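Local coordinates for DMATS type aromatic prenyltransferase (Streptomyces coelicolor, PDB 6ZRZ), which probably transfers a dimethylallyl group from dimethylallyl diphosphate to C5 of the indole ring of tryptophan, working inside an ABBA-type barrel, at residues A[60-65]-A[343-348]; A[81-86]-A[133-138]. All blocks are in the same frame, centred on the assembly; numbering follows the deposited sequence. Where two conformers were deposited one is given.

Contact 1: residues A[60-65]-A[343-348]; sequences DHTPVE and LSSEAY. With TRP (tryptophan), chain D.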
ATOM      1  N   ASP A  60      10.571   3.503   8.046  1.00 17.03           N
ATOM      2  CA  ASP A  60      11.220   3.243   9.363  1.00 17.41           C
ATOM      3  C   ASP A  60      11.190   1.741   9.709  1.00 17.33           C
ATOM      4  O   ASP A  60      11.518   1.387  10.858  1.00 17.61           O
ATOM      5  CB  ASP A  60      10.631   4.094  10.459  1.00 17.68           C
ATOM      6  CG  ASP A  60       9.295   3.660  10.989  1.00 18.13           C
ATOM      7  OD1 ASP A  60       8.653   2.806  10.363  1.00 18.67           O
ATOM      8  OD2 ASP A  60       8.907   4.219  12.040  1.00 19.61           O
ATOM      9  N   HIS A  61      10.836   0.900   8.762  1.00 16.77           N
ATOM     10  CA  HIS A  61      10.870  -0.579   8.864  1.00 17.14           C
ATOM     11  C   HIS A  61       9.790  -1.065   9.819  1.00 16.79           C
ATOM     12  O   HIS A  61       9.903  -2.213  10.258  1.00 17.50           O
ATOM     13  CB  HIS A  61      12.245  -1.099   9.285  1.00 18.35           C
ATOM     14  CG  HIS A  61      13.333  -0.526   8.461  1.00 19.32           C
ATOM     15  ND1 HIS A  61      13.498  -0.880   7.143  1.00 19.63           N
ATOM     16  CD2 HIS A  61      14.264   0.427   8.736  1.00 20.11           C
ATOM     17  CE1 HIS A  61      14.532  -0.180   6.631  1.00 20.40           C
ATOM     18  NE2 HIS A  61      15.011   0.637   7.582  1.00 19.44           N
ATOM     19  N   THR A  62       8.738  -0.290  10.060  1.00 15.83           N
ATOM     20  CA  THR A  62       7.519  -0.860  10.682  1.00 15.37           C
ATOM     21  C   THR A  62       6.869  -1.791   9.686  1.00 15.00           C
ATOM     22  O   THR A  62       6.697  -1.410   8.553  1.00 14.75           O
ATOM     23  CB  THR A  62       6.488   0.176  11.089  1.00 15.03           C
ATOM     24  OG1 THR A  62       7.173   1.164  11.854  1.00 15.14           O
ATOM     25  CG2 THR A  62       5.386  -0.451  11.922  1.00 15.13           C
ATOM     26  N   PRO A  63       6.507  -3.044  10.053  1.00 14.84           N
ATOM     27  CA  PRO A  63       5.914  -3.976   9.086  1.00 14.80           C
ATOM     28  C   PRO A  63       4.397  -3.844   8.910  1.00 14.61           C
ATOM     29  O   PRO A  63       3.724  -4.806   8.582  1.00 14.64           O
ATOM     30  CB  PRO A  63       6.267  -5.341   9.692  1.00 14.97           C
ATOM     31  CG  PRO A  63       6.243  -5.108  11.169  1.00 14.66           C
ATOM     32  CD  PRO A  63       6.805  -3.703  11.345  1.00 15.17           C
ATOM     33  N   VAL A  64       3.904  -2.643   9.147  1.00 15.11           N
ATOM     34  CA  VAL A  64       2.487  -2.262   9.041  1.00 15.23           C
ATOM     35  C   VAL A  64       2.425  -0.889   8.393  1.00 15.30           C
ATOM     36  O   VAL A  64       3.262  -0.011   8.744  1.00 15.20           O
ATOM     37  CB  VAL A  64       1.814  -2.263  10.424  1.00 15.49           C
ATOM     38  CG1 VAL A  64       0.386  -1.800  10.378  1.00 15.82           C
ATOM     39  CG2 VAL A  64       1.910  -3.620  11.119  1.00 15.76           C
ATOM     40  N   GLU A  65       1.479  -0.736   7.487  1.00 16.06           N
ATOM     41  CA  GLU A  65       1.051   0.579   6.959  1.00 16.76           C
ATOM     42  C   GLU A  65      -0.457   0.600   6.845  1.00 16.95           C
ATOM     43  O   GLU A  65      -1.060  -0.458   6.591  1.00 17.86           O
ATOM     44  CB  GLU A  65       1.714   0.839   5.612  1.00 16.96           C
ATOM     45  CG  GLU A  65       1.475   2.227   5.098  1.00 17.52           C
ATOM     46  CD  GLU A  65       2.056   2.446   3.706  1.00 18.91           C
ATOM     47  OE1 GLU A  65       1.432   1.982   2.719  1.00 21.12           O
ATOM     48  OE2 GLU A  65       3.096   3.081   3.628  1.00 19.90           O
ATOM     49  N   LEU A 343      -0.810   5.873   5.040  1.00 18.40           N
ATOM     50  CA  LEU A 343      -0.542   6.493   6.361  1.00 18.98           C
ATOM     51  C   LEU A 343       0.413   5.606   7.133  1.00 19.35           C
ATOM     52  O   LEU A 343       0.064   4.384   7.379  1.00 19.95           O
ATOM     53  CB  LEU A 343      -1.842   6.669   7.126  1.00 19.39           C
ATOM     54  CG  LEU A 343      -2.942   7.469   6.416  1.00 20.14           C
ATOM     55  CD1 LEU A 343      -4.208   7.507   7.250  1.00 21.14           C
ATOM     56  CD2 LEU A 343      -2.476   8.866   6.079  1.00 20.67           C
ATOM     57  N   SER A 344       1.514   6.174   7.549  1.00 18.77           N
ATOM     58  CA  SER A 344       2.618   5.450   8.182  1.00 19.22           C
ATOM     59  C   SER A 344       2.304   5.179   9.649  1.00 19.55           C
ATOM     60  O   SER A 344       1.700   6.049  10.331  1.00 19.65           O
ATOM     61  CB  SER A 344       3.889   6.215   8.035  1.00 20.16           C
ATOM     62  OG  SER A 344       4.181   6.422   6.682  1.00 19.86           O
ATOM     63  N   SER A 345       2.714   4.029  10.130  1.00 18.13           N
ATOM     64  CA  SER A 345       2.642   3.677  11.568  1.00 19.05           C
ATOM     65  C   SER A 345       3.681   4.446  12.382  1.00 19.27           C
ATOM     66  O   SER A 345       3.329   4.940  13.468  1.00 19.09           O
ATOM     67  CB  SER A 345       2.763   2.196  11.760  1.00 18.78           C
ATOM     68  OG  SER A 345       2.906   1.925  13.141  1.00 18.61           O
ATOM     69  N   GLU A 346       4.920   4.572  11.883  1.00 20.88           N
ATOM     70  CA  GLU A 346       6.022   5.307  12.555  1.00 21.94           C
ATOM     71  C   GLU A 346       6.314   4.694  13.943  1.00 21.25           C
ATOM     72  O   GLU A 346       6.632   5.430  14.853  1.00 21.54           O
ATOM     73  CB  GLU A 346       5.666   6.799  12.662  1.00 24.53           C
ATOM     74  CG  GLU A 346       5.693   7.510  11.325  1.00 26.85           C
ATOM     75  CD  GLU A 346       5.658   9.040  11.400  1.00 29.73           C
ATOM     76  OE1 GLU A 346       5.065   9.574  12.342  1.00 33.25           O
ATOM     77  OE2 GLU A 346       6.215   9.673  10.507  1.00 35.78           O
ATOM     78  N   ALA A 347       6.185   3.393  14.101  1.00 21.21           N
ATOM     79  CA  ALA A 347       6.502   2.685  15.363  1.00 20.76           C
ATOM     80  C   ALA A 347       7.975   2.889  15.727  1.00 21.63           C
ATOM     81  O   ALA A 347       8.334   2.716  16.920  1.00 21.15           O
ATOM     82  CB  ALA A 347       6.175   1.211  15.224  1.00 20.76           C
ATOM     83  N   TYR A 348       8.823   3.212  14.754  1.00 21.06           N
ATOM     84  CA  TYR A 348      10.274   3.370  14.989  1.00 21.64           C
ATOM     85  C   TYR A 348      10.695   4.817  14.756  1.00 23.58           C
ATOM     86  O   TYR A 348      11.898   5.051  14.595  1.00 24.64           O
ATOM     87  CB  TYR A 348      11.040   2.350  14.159  1.00 21.59           C
ATOM     88  CG  TYR A 348      10.765   0.941  14.570  1.00 21.22           C
ATOM     89  CD1 TYR A 348      11.229   0.465  15.788  1.00 21.97           C
ATOM     90  CD2 TYR A 348       9.969   0.098  13.810  1.00 21.28           C
ATOM     91  CE1 TYR A 348      10.963  -0.833  16.197  1.00 21.42           C
ATOM     92  CE2 TYR A 348       9.661  -1.183  14.229  1.00 21.41           C
ATOM     93  CZ  TYR A 348      10.204  -1.669  15.411  1.00 21.69           C
ATOM     94  OH  TYR A 348       9.915  -2.931  15.840  1.00 21.94           O
TER
HETATM   95  N   TRP D 402       7.269   1.660   1.373  1.00 24.31           N
HETATM   96  CA  TRP D 402       7.472   0.981   0.069  1.00 23.37           C
HETATM   97  C   TRP D 402       7.693   2.011  -1.049  1.00 24.39           C
HETATM   98  O   TRP D 402       7.582   3.246  -0.869  1.00 22.44           O
HETATM   99  CB  TRP D 402       6.307   0.041  -0.260  1.00 22.07           C
HETATM  100  CG  TRP D 402       4.944   0.670  -0.229  1.00 21.26           C
HETATM  101  CD1 TRP D 402       4.106   0.785   0.851  1.00 21.20           C
HETATM  102  CD2 TRP D 402       4.248   1.271  -1.338  1.00 20.52           C
HETATM  103  NE1 TRP D 402       2.948   1.420   0.483  1.00 21.00           N
HETATM  104  CE2 TRP D 402       2.998   1.716  -0.854  1.00 20.82           C
HETATM  105  CE3 TRP D 402       4.550   1.451  -2.692  1.00 20.86           C
HETATM  106  CZ2 TRP D 402       2.063   2.349  -1.674  1.00 21.30           C
HETATM  107  CZ3 TRP D 402       3.626   2.068  -3.502  1.00 21.80           C
HETATM  108  CH2 TRP D 402       2.406   2.527  -2.997  1.00 20.74           C
HETATM  109  OXT TRP D 402       8.002   1.593  -2.189  1.00 25.98           O
HETATM  110  O   HOH W   1       6.230   3.659   9.442  1.00 15.67           O
HETATM  111  O   HOH W   2       4.137   2.448   8.153  1.00 15.21           O
HETATM  112  O   HOH W   3       4.473   3.806   5.654  1.00 20.04           O
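Asp-60 reaches across to Tyr-348 with its carboxylate: OD2 accepts the backbone N of Tyr-348 at 2.9 Å, the donor standing well above the carboxylate plane, 48° out of it. The other oxygen turns back on its own loop in an Asx turn, where OD1 takes both N and OG1 of Thr-62 from one face of the carboxylate; a water carries OD1 on to Glu-346 N. With chi1 at 77°, CG sits between the backbone N and the carbonyl carbon, which lets one carboxylate serve both segments. The carbonyl O of His-61 comes obliquely to the Tyr-348 ring. Thr-62 divides its branches: OG1 receives a weak bond from Ala-347 N at 3.3 Å, while CG2 rests on Ser-345, 3.6 Å from its OG, a hydroxyl hydrogen-bonded to Gln-13 OE1. Beyond Pro-63 a water bridges Val-64 O and Ser-345 N. Glu-65 lays CG 3.4 Å from Leu-343 O, and its extended chain carries the carboxylate to the substrate, where OE1 accepts the indole NE1 of the bound tryptophan at 2.8 Å; water joins OE2 to Ser-344 OG. The contact lies where strands 64-70 and 338-344 close the barrel. Helix 6-20 packs on Ser-345, Ala-347 and Tyr-348, and Leu-343 is covered by helix 303-312 and strand 324-332.

Contact 2: residues A[81-86]-A[133-138]; sequences LVEPGC and ALWCAL. With 6C7 (S-(3-methylbut-2-en-1-yl) trihydrogen thiodiphosphate), chain C.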
ATOM      1  N   LEU A  81      -1.849  -2.889   5.600  1.00 16.62           N
ATOM      2  CA  LEU A  81      -0.812  -3.635   4.858  1.00 16.11           C
ATOM      3  C   LEU A  81       0.166  -4.195   5.865  1.00 15.70           C
ATOM      4  O   LEU A  81       0.590  -3.446   6.762  1.00 15.43           O
ATOM      5  CB  LEU A  81      -0.082  -2.677   3.924  1.00 16.51           C
ATOM      6  CG  LEU A  81       1.042  -3.288   3.106  1.00 16.73           C
ATOM      7  CD1 LEU A  81       0.483  -4.290   2.110  1.00 16.76           C
ATOM      8  CD2 LEU A  81       1.827  -2.210   2.392  1.00 16.84           C
ATOM      9  N   VAL A  82       0.466  -5.483   5.790  1.00 15.79           N
ATOM     10  CA  VAL A  82       1.333  -6.139   6.789  1.00 15.88           C
ATOM     11  C   VAL A  82       2.278  -7.111   6.068  1.00 15.54           C
ATOM     12  O   VAL A  82       1.937  -7.657   5.003  1.00 14.59           O
ATOM     13  CB  VAL A  82       0.485  -6.851   7.851  1.00 17.38           C
ATOM     14  CG1 VAL A  82      -0.333  -7.944   7.262  1.00 18.21           C
ATOM     15  CG2 VAL A  82       1.339  -7.377   8.966  1.00 17.39           C
ATOM     16  N   GLU A  83       3.413  -7.336   6.650  1.00 15.68           N
ATOM     17  CA  GLU A  83       4.364  -8.358   6.218  1.00 15.96           C
ATOM     18  C   GLU A  83       4.363  -9.471   7.276  1.00 16.10           C
ATOM     19  O   GLU A  83       5.047  -9.351   8.288  1.00 15.42           O
ATOM     20  CB  GLU A  83       5.749  -7.750   6.040  1.00 16.73           C
ATOM     21  CG  GLU A  83       6.788  -8.787   5.617  1.00 17.47           C
ATOM     22  CD  GLU A  83       8.182  -8.215   5.402  1.00 19.65           C
ATOM     23  OE1 GLU A  83       8.864  -8.072   6.358  1.00 22.28           O
ATOM     24  OE2 GLU A  83       8.561  -7.942   4.265  1.00 20.88           O
ATOM     25  N   PRO A  84       3.597 -10.550   7.089  1.00 17.21           N
ATOM     26  CA  PRO A  84       3.438 -11.566   8.145  1.00 18.29           C
ATOM     27  C   PRO A  84       4.742 -12.299   8.497  1.00 20.22           C
ATOM     28  O   PRO A  84       4.940 -12.701   9.713  1.00 20.55           O
ATOM     29  CB  PRO A  84       2.378 -12.525   7.595  1.00 18.62           C
ATOM     30  CG  PRO A  84       1.748 -11.826   6.415  1.00 18.36           C
ATOM     31  CD  PRO A  84       2.766 -10.829   5.911  1.00 17.41           C
ATOM     32  N   GLY A  85       5.679 -12.349   7.570  1.00 19.63           N
ATOM     33  CA  GLY A  85       6.962 -13.068   7.733  1.00 20.80           C
ATOM     34  C   GLY A  85       8.053 -12.225   8.326  1.00 21.48           C
ATOM     35  O   GLY A  85       9.166 -12.696   8.441  1.00 21.83           O
ATOM     36  N   CYS A  86       7.725 -11.006   8.708  0.70 21.50           N
ATOM     37  CA  CYS A  86       8.648 -10.056   9.328  0.70 22.38           C
ATOM     38  C   CYS A  86       9.336 -10.728  10.531  0.70 23.60           C
ATOM     39  O   CYS A  86       8.640 -11.376  11.347  0.70 23.61           O
ATOM     40  CB  CYS A  86       7.888  -8.820   9.746  0.70 21.91           C
ATOM     41  SG  CYS A  86       8.888  -7.610  10.612  0.70 21.56           S
ATOM     42  N   ALA A 133       9.054 -10.736  -0.033  1.00 17.83           N
ATOM     43  CA  ALA A 133       8.589 -12.069  -0.444  1.00 17.31           C
ATOM     44  C   ALA A 133       7.075 -12.050  -0.532  1.00 16.78           C
ATOM     45  O   ALA A 133       6.542 -12.512  -1.578  1.00 17.85           O
ATOM     46  CB  ALA A 133       9.095 -13.125   0.516  1.00 17.84           C
ATOM     47  N   LEU A 134       6.393 -11.561   0.499  1.00 16.61           N
ATOM     48  CA  LEU A 134       4.902 -11.604   0.551  1.00 16.74           C
ATOM     49  C   LEU A 134       4.386 -10.588   1.556  1.00 15.96           C
ATOM     50  O   LEU A 134       4.736 -10.674   2.728  1.00 15.07           O
ATOM     51  CB  LEU A 134       4.435 -13.029   0.882  1.00 17.69           C
ATOM     52  CG  LEU A 134       2.942 -13.289   0.666  1.00 18.01           C
ATOM     53  CD1 LEU A 134       2.658 -14.749   0.386  1.00 18.55           C
ATOM     54  CD2 LEU A 134       2.122 -12.809   1.844  1.00 17.57           C
ATOM     55  N   TRP A 135       3.560  -9.665   1.084  1.00 16.00           N
ATOM     56  CA  TRP A 135       2.778  -8.759   1.920  1.00 15.79           C
ATOM     57  C   TRP A 135       1.314  -9.119   1.742  1.00 16.77           C
ATOM     58  O   TRP A 135       0.930  -9.630   0.661  1.00 16.62           O
ATOM     59  CB  TRP A 135       3.039  -7.305   1.592  1.00 15.69           C
ATOM     60  CG  TRP A 135       4.460  -6.862   1.797  1.00 15.59           C
ATOM     61  CD1 TRP A 135       5.431  -7.464   2.533  1.00 15.44           C
ATOM     62  CD2 TRP A 135       5.028  -5.659   1.280  1.00 15.53           C
ATOM     63  NE1 TRP A 135       6.581  -6.712   2.501  1.00 15.53           N
ATOM     64  CE2 TRP A 135       6.359  -5.595   1.738  1.00 15.40           C
ATOM     65  CE3 TRP A 135       4.525  -4.619   0.485  1.00 15.34           C
ATOM     66  CZ2 TRP A 135       7.210  -4.559   1.383  1.00 15.46           C
ATOM     67  CZ3 TRP A 135       5.386  -3.594   0.125  1.00 15.26           C
ATOM     68  CH2 TRP A 135       6.696  -3.565   0.593  1.00 15.35           C
ATOM     69  N   CYS A 136       0.521  -8.783   2.722  1.00 17.51           N
ATOM     70  CA  CYS A 136      -0.948  -8.973   2.697  0.70 18.73           C
ATOM     71  C   CYS A 136      -1.622  -7.651   3.067  1.00 18.25           C
ATOM     72  O   CYS A 136      -1.176  -7.024   4.061  1.00 18.12           O
ATOM     73  CB  CYS A 136      -1.303 -10.128   3.622  0.70 19.77           C
ATOM     74  SG  CYS A 136      -3.074 -10.395   3.793  0.70 22.70           S
ATOM     75  N   ALA A 137      -2.602  -7.221   2.289  1.00 18.85           N
ATOM     76  CA  ALA A 137      -3.430  -6.069   2.654  1.00 19.47           C
ATOM     77  C   ALA A 137      -4.838  -6.566   2.961  1.00 20.58           C
ATOM     78  O   ALA A 137      -5.352  -7.419   2.213  1.00 20.93           O
ATOM     79  CB  ALA A 137      -3.416  -5.017   1.577  1.00 20.20           C
ATOM     80  N   LEU A 138      -5.384  -6.097   4.070  1.00 21.58           N
ATOM     81  CA  LEU A 138      -6.775  -6.409   4.518  1.00 23.50           C
ATOM     82  C   LEU A 138      -7.613  -5.149   4.390  1.00 22.50           C
ATOM     83  O   LEU A 138      -7.235  -4.128   4.989  1.00 21.52           O
ATOM     84  CB  LEU A 138      -6.747  -6.900   5.954  1.00 25.45           C
ATOM     85  CG  LEU A 138      -5.831  -8.103   6.199  1.00 28.93           C
ATOM     86  CD1 LEU A 138      -5.622  -8.345   7.668  1.00 30.64           C
ATOM     87  CD2 LEU A 138      -6.368  -9.315   5.525  1.00 29.68           C
TER
HETATM   88  O4  6C7 C 401      -6.785  -0.857  -5.763  1.00 50.41           O
HETATM   89  P1  6C7 C 401      -6.420  -1.043  -4.183  1.00 46.13           P
HETATM   90  O6  6C7 C 401      -6.858   0.096  -3.350  1.00 47.68           O
HETATM   91  O5  6C7 C 401      -7.138  -2.440  -3.735  1.00 52.49           O
HETATM   92  O2  6C7 C 401      -4.832  -1.383  -4.068  1.00 54.82           O
HETATM   93  P3  6C7 C 401      -3.776  -0.400  -3.326  1.00 50.06           P
HETATM   94  O8  6C7 C 401      -3.807   0.916  -4.253  1.00 55.70           O
HETATM   95  O7  6C7 C 401      -4.097  -0.062  -1.921  1.00 52.12           O
HETATM   96  S9  6C7 C 401      -2.144  -1.144  -3.563  1.00 57.16           S
HETATM   97  C10 6C7 C 401      -1.077   0.092  -2.802  1.00 52.02           C
HETATM   98  C11 6C7 C 401      -0.196  -0.725  -1.818  1.00 50.58           C
HETATM   99  C12 6C7 C 401       1.201  -1.257  -2.211  1.00 48.09           C
HETATM  100  C13 6C7 C 401       1.997  -2.059  -1.204  1.00 48.44           C
HETATM  101  C14 6C7 C 401       1.816  -1.037  -3.593  1.00 48.41           C
HETATM  102  O   HOH W   4       8.149 -10.215   2.574  1.00 17.51           O
HETATM  103  O   HOH W   5       5.689 -12.286   4.630  1.00 16.58           O
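Leu-81 and Ala-137 face each other as a non-hydrogen-bonded pair of two antiparallel strands in the ABBA barrel, with Val-82 and Cys-136 as the hydrogen-bonded pair beside them. The ladder is the tight part: Val-82 N meets Cys-136 O at 2.8 Å and Cys-136 N meets Val-82 O at 2.9 Å. On the lumen side, Leu-81 spreads its two methyls, CD1 against the CB atoms of Trp-135 and Ala-137, both at 4.0 Å, and CD2 against C13 of the prenyl tail. Val-82, Pro-84 and Cys-136 pack more thinly on the outer side, where helix 91-109 covers Pro-84 and Cys-136.

Trp-135 joins the ladder to the pocket. With CG anti to the carbonyl carbon (chi1 -61°), its indole crosses the Glu-83 chain at a slant, with Glu-83 CB 3.5 Å from Trp-135 CD1. Its NE1 donates to Glu-83 OE2 on the anti side, 34° out of the carboxylate plane, although the oxygen itself lies in the ring plane of Trp-135; OE1 is held by Thr-55. The benzo edge presents CZ3 to the ligand's C13 at 4.0 Å, Phe-190 meets the same indole at about 45°, and the tryptophan substrate touches it too. Replacing the indole by an alanine here removes the donor to Glu-83 OE2, which would probably have to rely on water instead, and is likely to open a gap beside the prenyl tail.

Towards the turn the strands part and water enters this buried end. One water spans Glu-83 OE2 and Ala-133 N, and another links Gly-85 to Leu-134. Residues 83-86 form a type I turn, and here the second water accepts from Gly-85 N at 2.9 Å.

How the contacts relate
Contact 2 is nested within the chain loop that contact 1 closes, and the two centres lie 13 Å apart. Strands 64-70 and 77-82 are neighbours in the barrel and link the two: Glu-65 O lies 2.7 Å from Leu-81 N, a probable hydrogen bond, and Pro-63 O lies 3.2 Å from Glu-83 N, also a probable hydrogen bond. Together they line adjoining parts of one active site. Contact 1 faces the bound tryptophan through Glu-65, whereas contact 2 borders the prenyl tail of the thiodiphosphate analogue. The two ligands lie close to both contacts: between nearest atoms, the Glu-65 side chain is about 6 Å from the analogue, and that of Trp-135 about 4 Å from the tryptophan.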